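Local coordinates for subclass B3 metallo-beta-lactamase (Sphingobium indicum, PDB 7LUU), which probably hydrolyses beta-lactam antibiotics by means of a pair of zinc ions bound in its active site, at residues A[71-76]-A[91-96]; A[99-104]-A[132-137]; A[204-209]-A[256-261]; A[219-224]-A[281-286]. One frame throughout, in Å; residues are numbered along the deposited sequence.

Contact 1 of 4, residues A[71-76]-A[91-96]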
# COMPACT_ATOMS: atom_id res chain seq x y z
N VAL A 71 11.29 -3.73 -4.00
CA VAL A 71 11.41 -3.88 -5.46
C VAL A 71 10.65 -2.79 -6.20
O VAL A 71 10.38 -2.88 -7.40
CB VAL A 71 10.93 -5.26 -5.95
CG1 VAL A 71 11.93 -6.34 -5.46
CG2 VAL A 71 9.47 -5.57 -5.50
N GLY A 72 10.32 -1.72 -5.49
CA GLY A 72 9.61 -0.59 -6.05
C GLY A 72 10.50 0.52 -6.58
O GLY A 72 11.50 0.25 -7.29
N PHE A 73 10.05 1.76 -6.41
CA PHE A 73 10.60 2.92 -7.15
C PHE A 73 10.87 4.06 -6.18
O PHE A 73 10.51 3.98 -5.01
CB PHE A 73 9.60 3.37 -8.21
CG PHE A 73 9.15 2.23 -9.06
CD1 PHE A 73 9.93 1.86 -10.14
CD2 PHE A 73 8.03 1.43 -8.72
CE1 PHE A 73 9.56 0.76 -10.92
CE2 PHE A 73 7.70 0.32 -9.50
CZ PHE A 73 8.44 -0.02 -10.59
N ALA A 74 11.41 5.19 -6.71
CA ALA A 74 11.75 6.27 -5.80
C ALA A 74 10.52 6.83 -5.13
O ALA A 74 10.57 7.25 -3.97
CB ALA A 74 12.50 7.38 -6.56
N GLY A 75 9.39 6.85 -5.84
CA GLY A 75 8.20 7.49 -5.27
C GLY A 75 7.07 6.55 -4.85
O GLY A 75 6.04 7.04 -4.32
N LEU A 76 7.23 5.24 -5.04
CA LEU A 76 6.15 4.27 -4.72
C LEU A 76 6.81 3.02 -4.22
O LEU A 76 7.61 2.38 -4.92
CB LEU A 76 5.31 3.97 -6.00
CG LEU A 76 4.51 5.15 -6.57
CD1 LEU A 76 3.94 4.83 -7.94
CD2 LEU A 76 3.37 5.48 -5.58
N ASP A 91 1.65 -4.25 -2.90
CA ASP A 91 1.29 -3.22 -3.89
C ASP A 91 1.91 -3.47 -5.27
O ASP A 91 2.67 -4.44 -5.50
CB ASP A 91 1.61 -1.81 -3.34
CG ASP A 91 0.52 -1.32 -2.38
OD1 ASP A 91 -0.61 -1.88 -2.38
OD2 ASP A 91 0.78 -0.38 -1.65
N GLY A 92 1.46 -2.65 -6.21
CA GLY A 92 1.80 -2.89 -7.62
C GLY A 92 2.06 -1.63 -8.41
O GLY A 92 2.18 -1.72 -9.64
N ALA A 93 2.18 -0.47 -7.77
CA ALA A 93 2.42 0.79 -8.47
C ALA A 93 1.43 0.99 -9.64
O ALA A 93 0.25 0.60 -9.57
CB ALA A 93 3.91 0.92 -8.88
N LEU A 94 1.90 1.70 -10.70
CA LEU A 94 1.06 2.03 -11.86
C LEU A 94 0.98 0.86 -12.84
O LEU A 94 1.77 -0.08 -12.77
CB LEU A 94 1.66 3.23 -12.57
CG LEU A 94 1.64 4.54 -11.77
CD1 LEU A 94 2.47 5.55 -12.60
CD2 LEU A 94 0.28 5.04 -11.75
N PRO A 95 0.02 0.87 -13.78
CA PRO A 95 -0.05 -0.27 -14.71
C PRO A 95 1.27 -0.53 -15.45
O PRO A 95 1.69 -1.69 -15.63
CB PRO A 95 -1.18 0.14 -15.67
CG PRO A 95 -2.11 1.01 -14.73
CD PRO A 95 -1.10 1.84 -13.97
N GLN A 96 1.92 0.52 -15.96
CA GLN A 96 3.15 0.31 -16.71
C GLN A 96 4.31 -0.10 -15.82
O GLN A 96 5.35 -0.47 -16.35
CB GLN A 96 3.48 1.59 -17.49
CG GLN A 96 3.86 2.80 -16.61
CD GLN A 96 2.67 3.74 -16.29
OE1 GLN A 96 1.53 3.31 -16.02
NE2 GLN A 96 2.95 5.05 -16.28
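Phe73 and Leu76, whose CBs already face 91-96, carry CG anti to the carbonyl carbon (chi1 -51° and -65°), and each sends one side-chain atom to Ala93. In the metallo-beta-lactamase fold this junction links two loops of the first half of the domain. Loop 71-76 lies between strands 68-70 and 79-82; loop 91-96 leads from strand 87-90 into helix 98-107. The contact is wholly apolar, with no hydrogen bond between the loops. Ala93 is its centre, a single methyl group pointed toward the opposite loop and shared by two larger side chains. CE2 of Phe73 approaches Ala93 CB obliquely to 3.9 Å, and Leu76 brings its CD1 branch to 4.0 Å from the same CB. Within 71-76 the turn is closed by a backbone bond from Phe73 N to Leu76 O of 2.9 Å, and both side chains leave this turn toward 91-96. Behind them Phe73 rests on Met100 and Ile101 of helix 98-107, while Leu76 and Leu94 both touch Trp55 of helix 49-55. Leu76 also packs on the zinc ligand His127, with its side chain about 5 Å from a zinc ion at the nearest atoms, making this buried patch part of the active-site surroundings. The longest of the three approaches is the loose 4.5 Å contact between Leu76 CD1 and Leu94 CG.

Contact 2 of 4, residues A[99-104]-A[132-137]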
# COMPACT_ATOMS: atom_id res chain seq x y z
N PRO A 99 5.86 -4.64 -15.47
CA PRO A 99 7.11 -5.25 -15.97
C PRO A 99 8.36 -4.82 -15.21
O PRO A 99 9.30 -5.63 -15.08
CB PRO A 99 7.20 -4.77 -17.43
CG PRO A 99 5.97 -4.04 -17.70
CD PRO A 99 5.16 -3.81 -16.48
N MET A 100 8.42 -3.56 -14.74
CA MET A 100 9.58 -3.06 -13.99
C MET A 100 9.68 -3.78 -12.65
O MET A 100 10.76 -4.16 -12.22
CB MET A 100 9.42 -1.53 -13.82
CG MET A 100 9.13 -0.71 -15.18
SD MET A 100 8.60 0.96 -14.68
CE MET A 100 8.17 1.62 -16.28
N ILE A 101 8.53 -4.01 -11.99
CA ILE A 101 8.53 -4.77 -10.73
C ILE A 101 9.05 -6.19 -10.95
O ILE A 101 9.89 -6.67 -10.17
CB ILE A 101 7.11 -4.80 -10.14
CG1 ILE A 101 6.80 -3.39 -9.64
CG2 ILE A 101 7.04 -5.77 -8.90
CD1 ILE A 101 5.26 -3.17 -9.36
N LEU A 102 8.54 -6.87 -11.98
CA LEU A 102 8.95 -8.25 -12.20
C LEU A 102 10.45 -8.29 -12.54
O LEU A 102 11.16 -9.20 -12.11
CB LEU A 102 8.13 -8.86 -13.35
CG LEU A 102 6.61 -9.00 -13.12
CD1 LEU A 102 5.83 -9.34 -14.41
CD2 LEU A 102 6.39 -9.97 -12.01
N SER A 103 10.93 -7.33 -13.32
CA SER A 103 12.37 -7.23 -13.57
C SER A 103 13.16 -7.11 -12.25
O SER A 103 14.21 -7.73 -12.09
CB SER A 103 12.66 -6.04 -14.49
OG SER A 103 14.06 -5.90 -14.70
N ASN A 104 12.68 -6.25 -11.33
CA ASN A 104 13.37 -6.08 -10.06
C ASN A 104 13.36 -7.39 -9.26
O ASN A 104 14.33 -7.72 -8.57
CB ASN A 104 12.72 -4.96 -9.28
CG ASN A 104 13.17 -3.58 -9.77
OD1 ASN A 104 14.19 -3.46 -10.51
ND2 ASN A 104 12.44 -2.54 -9.38
N ALA A 132 -3.35 -6.06 -11.30
CA ALA A 132 -3.96 -7.01 -12.22
C ALA A 132 -2.95 -7.64 -13.15
O ALA A 132 -3.00 -8.86 -13.39
CB ALA A 132 -5.06 -6.31 -13.04
N ALA A 133 -2.04 -6.84 -13.71
CA ALA A 133 -1.03 -7.40 -14.59
C ALA A 133 -0.15 -8.38 -13.82
O ALA A 133 0.25 -9.42 -14.35
CB ALA A 133 -0.18 -6.28 -15.21
N LEU A 134 0.26 -7.99 -12.61
CA LEU A 134 1.14 -8.85 -11.80
C LEU A 134 0.43 -10.16 -11.45
O LEU A 134 1.02 -11.24 -11.52
CB LEU A 134 1.57 -8.15 -10.49
CG LEU A 134 2.46 -6.92 -10.74
CD1 LEU A 134 2.51 -6.08 -9.47
CD2 LEU A 134 3.84 -7.43 -11.18
N ALA A 135 -0.86 -10.08 -11.11
CA ALA A 135 -1.61 -11.29 -10.82
C ALA A 135 -1.72 -12.17 -12.06
O ALA A 135 -1.61 -13.40 -11.95
CB ALA A 135 -3.00 -10.95 -10.24
N ARG A 136 -1.99 -11.56 -13.21
CA ARG A 136 -2.07 -12.31 -14.46
C ARG A 136 -0.77 -13.07 -14.71
O ARG A 136 -0.78 -14.28 -15.01
CB ARG A 136 -2.37 -11.36 -15.63
CG ARG A 136 -2.28 -12.05 -17.05
CD ARG A 136 -2.36 -11.02 -18.15
NE ARG A 136 -1.25 -10.09 -18.06
CZ ARG A 136 -1.17 -8.94 -18.74
NH1 ARG A 136 -0.15 -8.10 -18.55
NH2 ARG A 136 -2.16 -8.58 -19.51
N ASP A 137 0.35 -12.38 -14.57
CA ASP A 137 1.62 -12.95 -15.02
C ASP A 137 2.15 -13.99 -14.03
O ASP A 137 2.88 -14.92 -14.45
CB ASP A 137 2.65 -11.83 -15.20
CG ASP A 137 2.48 -11.03 -16.55
OD1 ASP A 137 1.47 -11.18 -17.27
OD2 ASP A 137 3.45 -10.29 -16.91
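Leu134 of helix 131-138 meets Ile101 and Leu102 of helix 98-107, and its side chain shows how one leucine can serve two neighbours. From CB, which does not point directly at the other helix, the chain turns with CG anti to the carbonyl carbon (chi1 -66°), and the bend carries its end toward the partner. At CG it forks. The CD1 branch runs to Ile101, whose side chain lies roughly perpendicular to it and brings its own CD1 to 4.0 Å from Leu134 CD1. The CD2 branch goes to Leu102 and touches it at two atoms, with Leu134 CD2 lying 3.7 Å from Leu102 CG and equally far from Leu102 CD2. Here the two leucines run antiparallel alongside one another. Leu102 turns its other methyl, CD1, to the rim of the contact, 3.6 Å from Asp137 OD2. The second oxygen of that carboxylate, Asp137 OD1, takes a salt bridge of 3.0 Å from Arg136 NE on its syn side, 34° out of the carboxylate plane. Arg136 also forms a salt bridge with Asp41 through NH1. On the side of the sheet, Leu134 and Ile101 both touch Leu89 of strand 87-90, and Leu134 continues onto Ile118 of strand 115-119. The axes of the two helical segments come within 10.4 Å at an angle of 52°. Aliphatic packing of this kind, between helices laid side by side on one beta-sheet, belongs to the outer helical layer of the alpha-beta/beta-alpha metallo-beta-lactamase sandwich.

Contact 3 of 4, residues A[204-209]-A[256-261]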
# COMPACT_ATOMS: atom_id res chain seq x y z
N SER A 204 -8.40 1.33 3.11
CA SER A 204 -6.94 1.33 3.22
C SER A 204 -6.48 0.36 4.31
O SER A 204 -7.11 0.26 5.39
CB SER A 204 -6.46 2.75 3.55
OG SER A 204 -6.66 3.61 2.40
N MET A 205 -5.35 -0.30 4.05
CA MET A 205 -4.95 -1.41 4.92
C MET A 205 -3.43 -1.44 5.02
O MET A 205 -2.73 -1.25 4.02
CB MET A 205 -5.48 -2.75 4.39
CG MET A 205 -5.09 -3.97 5.33
SD MET A 205 -6.33 -5.31 5.10
CE MET A 205 -7.44 -4.88 6.46
N THR A 206 -2.94 -1.72 6.23
CA THR A 206 -1.52 -1.79 6.57
C THR A 206 -1.19 -3.24 6.91
O THR A 206 -2.02 -3.98 7.41
CB THR A 206 -1.28 -0.85 7.77
OG1 THR A 206 -1.42 0.49 7.33
CG2 THR A 206 0.11 -1.06 8.47
N TRP A 207 0.03 -3.65 6.58
CA TRP A 207 0.47 -5.03 6.75
C TRP A 207 1.67 -5.08 7.66
O TRP A 207 2.61 -4.32 7.46
CB TRP A 207 0.85 -5.58 5.34
CG TRP A 207 -0.24 -5.33 4.31
CD1 TRP A 207 -0.34 -4.23 3.44
CD2 TRP A 207 -1.43 -6.09 4.15
NE1 TRP A 207 -1.52 -4.35 2.70
CE2 TRP A 207 -2.22 -5.46 3.14
CE3 TRP A 207 -1.92 -7.27 4.78
CZ2 TRP A 207 -3.44 -5.98 2.71
CZ3 TRP A 207 -3.11 -7.78 4.35
CH2 TRP A 207 -3.88 -7.13 3.32
N SER A 208 1.72 -6.08 8.57
CA SER A 208 2.88 -6.21 9.42
C SER A 208 3.35 -7.66 9.49
O SER A 208 2.56 -8.61 9.40
CB SER A 208 2.58 -5.69 10.86
OG SER A 208 1.59 -6.55 11.48
N TRP A 209 4.66 -7.81 9.68
CA TRP A 209 5.20 -9.14 9.82
C TRP A 209 6.60 -9.06 10.38
O TRP A 209 7.25 -8.01 10.35
CB TRP A 209 5.21 -9.84 8.43
CG TRP A 209 6.26 -9.26 7.46
CD1 TRP A 209 7.52 -9.73 7.18
CD2 TRP A 209 6.09 -8.06 6.66
NE1 TRP A 209 8.14 -8.91 6.24
CE2 TRP A 209 7.27 -7.91 5.88
CE3 TRP A 209 5.04 -7.18 6.49
CZ2 TRP A 209 7.47 -6.82 5.00
CZ3 TRP A 209 5.22 -6.07 5.57
CH2 TRP A 209 6.45 -5.93 4.85
N GLY A 256 -0.03 3.75 16.49
CA GLY A 256 0.65 3.91 17.77
C GLY A 256 0.83 2.61 18.54
O GLY A 256 1.77 2.51 19.34
N ALA A 257 -0.03 1.61 18.32
CA ALA A 257 0.04 0.32 18.99
C ALA A 257 1.00 -0.68 18.33
O ALA A 257 1.44 -1.63 18.99
CB ALA A 257 -1.34 -0.34 19.06
N LEU A 258 1.30 -0.53 17.04
CA LEU A 258 2.06 -1.54 16.35
C LEU A 258 3.48 -1.61 16.86
O LEU A 258 4.12 -0.59 17.11
CB LEU A 258 2.12 -1.23 14.85
CG LEU A 258 0.92 -1.58 14.04
CD1 LEU A 258 1.04 -0.99 12.63
CD2 LEU A 258 0.69 -3.11 14.06
N LYS A 259 3.98 -2.84 16.93
CA LYS A 259 5.41 -3.05 17.04
C LYS A 259 5.97 -2.74 15.65
O LYS A 259 5.48 -3.27 14.63
CB LYS A 259 5.72 -4.50 17.44
CG LYS A 259 7.17 -4.76 17.78
CD LYS A 259 7.51 -3.97 19.01
CE LYS A 259 8.84 -4.32 19.63
NZ LYS A 259 8.99 -3.51 20.88
N CYS A 260 6.97 -1.92 15.64
CA CYS A 260 7.33 -1.24 14.40
C CYS A 260 8.80 -0.90 14.49
O CYS A 260 9.23 0.22 14.85
CB CYS A 260 6.47 0.01 14.30
SG CYS A 260 6.93 1.11 12.91
N ASP A 261 9.63 -1.91 14.20
CA ASP A 261 11.05 -1.69 14.12
C ASP A 261 11.45 -1.08 12.78
O ASP A 261 12.51 -0.42 12.66
CB ASP A 261 11.77 -3.01 14.26
CG ASP A 261 11.65 -3.60 15.65
OD1 ASP A 261 11.88 -2.85 16.64
OD2 ASP A 261 11.22 -4.79 15.73
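The second beta-sheet of the metallo-beta-lactamase sandwich meets its outer layer here, where Thr206 and Ser208 of strand 205-213 face Leu258, the residue that leaves the helical conformation at the end of helix 242-257. Leu258 points its side chain at the strand and divides it between the two residues. CD1 lies 4.3 Å from Thr206 CG2, and CD2 lies 4.4 Å from Ser208 OG, distances that speak of a light contact. For Thr206 a chi1 of -70° places the methyl CG2 anti to the backbone N and directs it to Leu258, while OG1 is engaged with Thr197 OG1 and Ser224 N. The hydroxyl of Ser208 likewise has its polar partner in His195 NE2, so both strand residues offer Leu258 a surface whose polar atoms are already satisfied by other groups. His195, on the neighbouring strand 190-196, touches Leu258 as well and widens the patch. Between Thr206 and Ser208, Trp207 points away from Leu258. Met205 CG lies over one face of the Trp207 ring, 3.7 Å from its plane and displaced from the ring centre. On that far side Trp207 reaches Ile90 of strand 87-90, in the other sheet. This two-sided use of a strand, with small residues toward the outer layer and large ones toward the partner sheet, fits a central strand of the alpha-beta/beta-alpha fold.

Contact 4 of 4, residues A[219-224]-A[281-286]; sequences AIVFAS and GACRSY
The Tyr286 ring has Ser224 O at its edge, near the ring plane, and the Ala223 methyl at an oblique angle. Ala223 CB comes to 3.6 Å from Tyr286 CE2 and lies almost as near CZ, so it nestles by the side of the ring that bears the hydroxyl. Tyr286 OH donates a hydrogen bond of 2.7 Å to Ser224 O, meeting the carbonyl oxygen from 44° above its plane. With CG anti to the backbone N (chi1 -178°), the phenol extends from helix 282-300 to the end of strand 216-223, where its OH also has a weak bond to Ser265 OG. One turn earlier in the helix, Cys283 SG sits against the isopropyl group of Val221. Its distance to Val221 CB is 3.8 Å, and both methyls lie scarcely farther off, so the sulfur faces the whole branched end. In this protein a disulfide to Cys260 also fixes that sulfur to the chain just before strand 262-265. Met255 of helix 242-257 joins the apolar group, touching Ala223, Cys283 and Tyr286. The CB of Ser224 points away from the helix, and its OG is hydrogen-bonded to Thr197 OG1; the zinc ligand Glu122 is about 5 Å from it between nearest side-chain atoms. A C-terminal helix laid over the outer face of the second sheet fits the metallo-beta-lactamase fold.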
# COMPACT_ATOMS: atom_id res chain seq x y z
N ALA A 219 10.25 -6.37 13.54
CA ALA A 219 8.86 -6.17 13.17
C ALA A 219 8.76 -5.13 12.07
O ALA A 219 9.11 -3.95 12.30
CB ALA A 219 8.08 -5.70 14.38
N ILE A 220 8.33 -5.54 10.86
CA ILE A 220 8.24 -4.61 9.73
C ILE A 220 6.77 -4.22 9.56
O ILE A 220 5.84 -5.06 9.65
CB ILE A 220 8.75 -5.27 8.43
CG1 ILE A 220 10.24 -5.70 8.64
CG2 ILE A 220 8.64 -4.32 7.29
CD1 ILE A 220 10.82 -6.34 7.31
N VAL A 221 6.54 -2.94 9.25
CA VAL A 221 5.21 -2.45 8.95
C VAL A 221 5.25 -1.83 7.56
O VAL A 221 6.03 -0.91 7.34
CB VAL A 221 4.79 -1.37 9.97
CG1 VAL A 221 3.42 -0.75 9.59
CG2 VAL A 221 4.68 -2.04 11.35
N PHE A 222 4.34 -2.27 6.66
CA PHE A 222 4.16 -1.62 5.37
C PHE A 222 2.88 -0.84 5.51
O PHE A 222 1.78 -1.43 5.53
CB PHE A 222 4.10 -2.67 4.25
CG PHE A 222 4.15 -2.05 2.83
CD1 PHE A 222 3.16 -1.18 2.42
CD2 PHE A 222 5.25 -2.30 1.97
CE1 PHE A 222 3.17 -0.66 1.15
CE2 PHE A 222 5.25 -1.79 0.68
CZ PHE A 222 4.23 -0.96 0.27
N ALA A 223 3.02 0.49 5.69
CA ALA A 223 1.88 1.36 6.07
C ALA A 223 1.18 1.88 4.84
O ALA A 223 1.83 2.33 3.89
CB ALA A 223 2.40 2.57 6.90
N SER A 224 -0.15 1.77 4.82
CA SER A 224 -0.89 2.49 3.79
C SER A 224 -0.72 3.99 3.98
O SER A 224 -0.37 4.47 5.08
CB SER A 224 -2.40 2.18 3.85
OG SER A 224 -2.96 2.83 5.03
N GLY A 281 9.67 4.37 17.58
CA GLY A 281 8.89 5.57 17.34
C GLY A 281 8.48 5.82 15.88
O GLY A 281 7.73 6.76 15.61
N ALA A 282 8.94 5.00 14.93
CA ALA A 282 8.72 5.37 13.51
C ALA A 282 7.25 5.43 13.15
O ALA A 282 6.77 6.35 12.47
CB ALA A 282 9.45 4.37 12.61
N CYS A 283 6.49 4.39 13.55
CA CYS A 283 5.09 4.38 13.17
C CYS A 283 4.33 5.46 13.90
O CYS A 283 3.38 6.02 13.34
CB CYS A 283 4.47 3.01 13.47
SG CYS A 283 4.98 1.71 12.27
N ARG A 284 4.69 5.73 15.14
CA ARG A 284 4.02 6.80 15.87
C ARG A 284 4.25 8.16 15.21
O ARG A 284 3.31 8.95 15.08
CB ARG A 284 4.46 6.80 17.35
CG ARG A 284 3.72 5.70 18.13
CD ARG A 284 4.10 5.69 19.63
NE ARG A 284 5.47 5.23 19.88
CZ ARG A 284 5.87 3.94 19.89
NH1 ARG A 284 5.02 2.90 19.64
NH2 ARG A 284 7.17 3.70 20.14
N SER A 285 5.48 8.43 14.76
CA SER A 285 5.76 9.68 14.04
C SER A 285 4.98 9.78 12.75
O SER A 285 4.52 10.88 12.38
CB SER A 285 7.26 9.81 13.77
OG SER A 285 7.89 9.96 15.05
N TYR A 286 4.90 8.68 12.03
CA TYR A 286 4.15 8.65 10.79
C TYR A 286 2.70 9.04 11.04
O TYR A 286 2.10 9.81 10.28
CB TYR A 286 4.26 7.25 10.19
CG TYR A 286 3.58 6.98 8.84
CD1 TYR A 286 4.13 7.47 7.66
CD2 TYR A 286 2.37 6.29 8.78
CE1 TYR A 286 3.53 7.18 6.42
CE2 TYR A 286 1.76 6.00 7.56
CZ TYR A 286 2.32 6.48 6.40
OH TYR A 286 1.79 6.16 5.19

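The four contacts sample both halves of the sandwich. Contacts 1 and 2 come first along the chain, follow one another in series, and have centres 10 Å apart; they touch where Asn104 ND2 meets Val71 O and share the surroundings of helix 98-107. The centres of contacts 3 and 4 are about 6 Å apart, across the chain centre from contact 2, and their segments alternate in sequence, weaving neighbouring strands 205-213 and 216-223 together with the chain around helices 242-257 and 282-300. The centre of contact 2 is about 25 Å from that of contact 3 and 26 Å from that of contact 4. Asp91 against Phe222 joins contact 1 to contact 4, so the two halves meet near the zinc-binding centre.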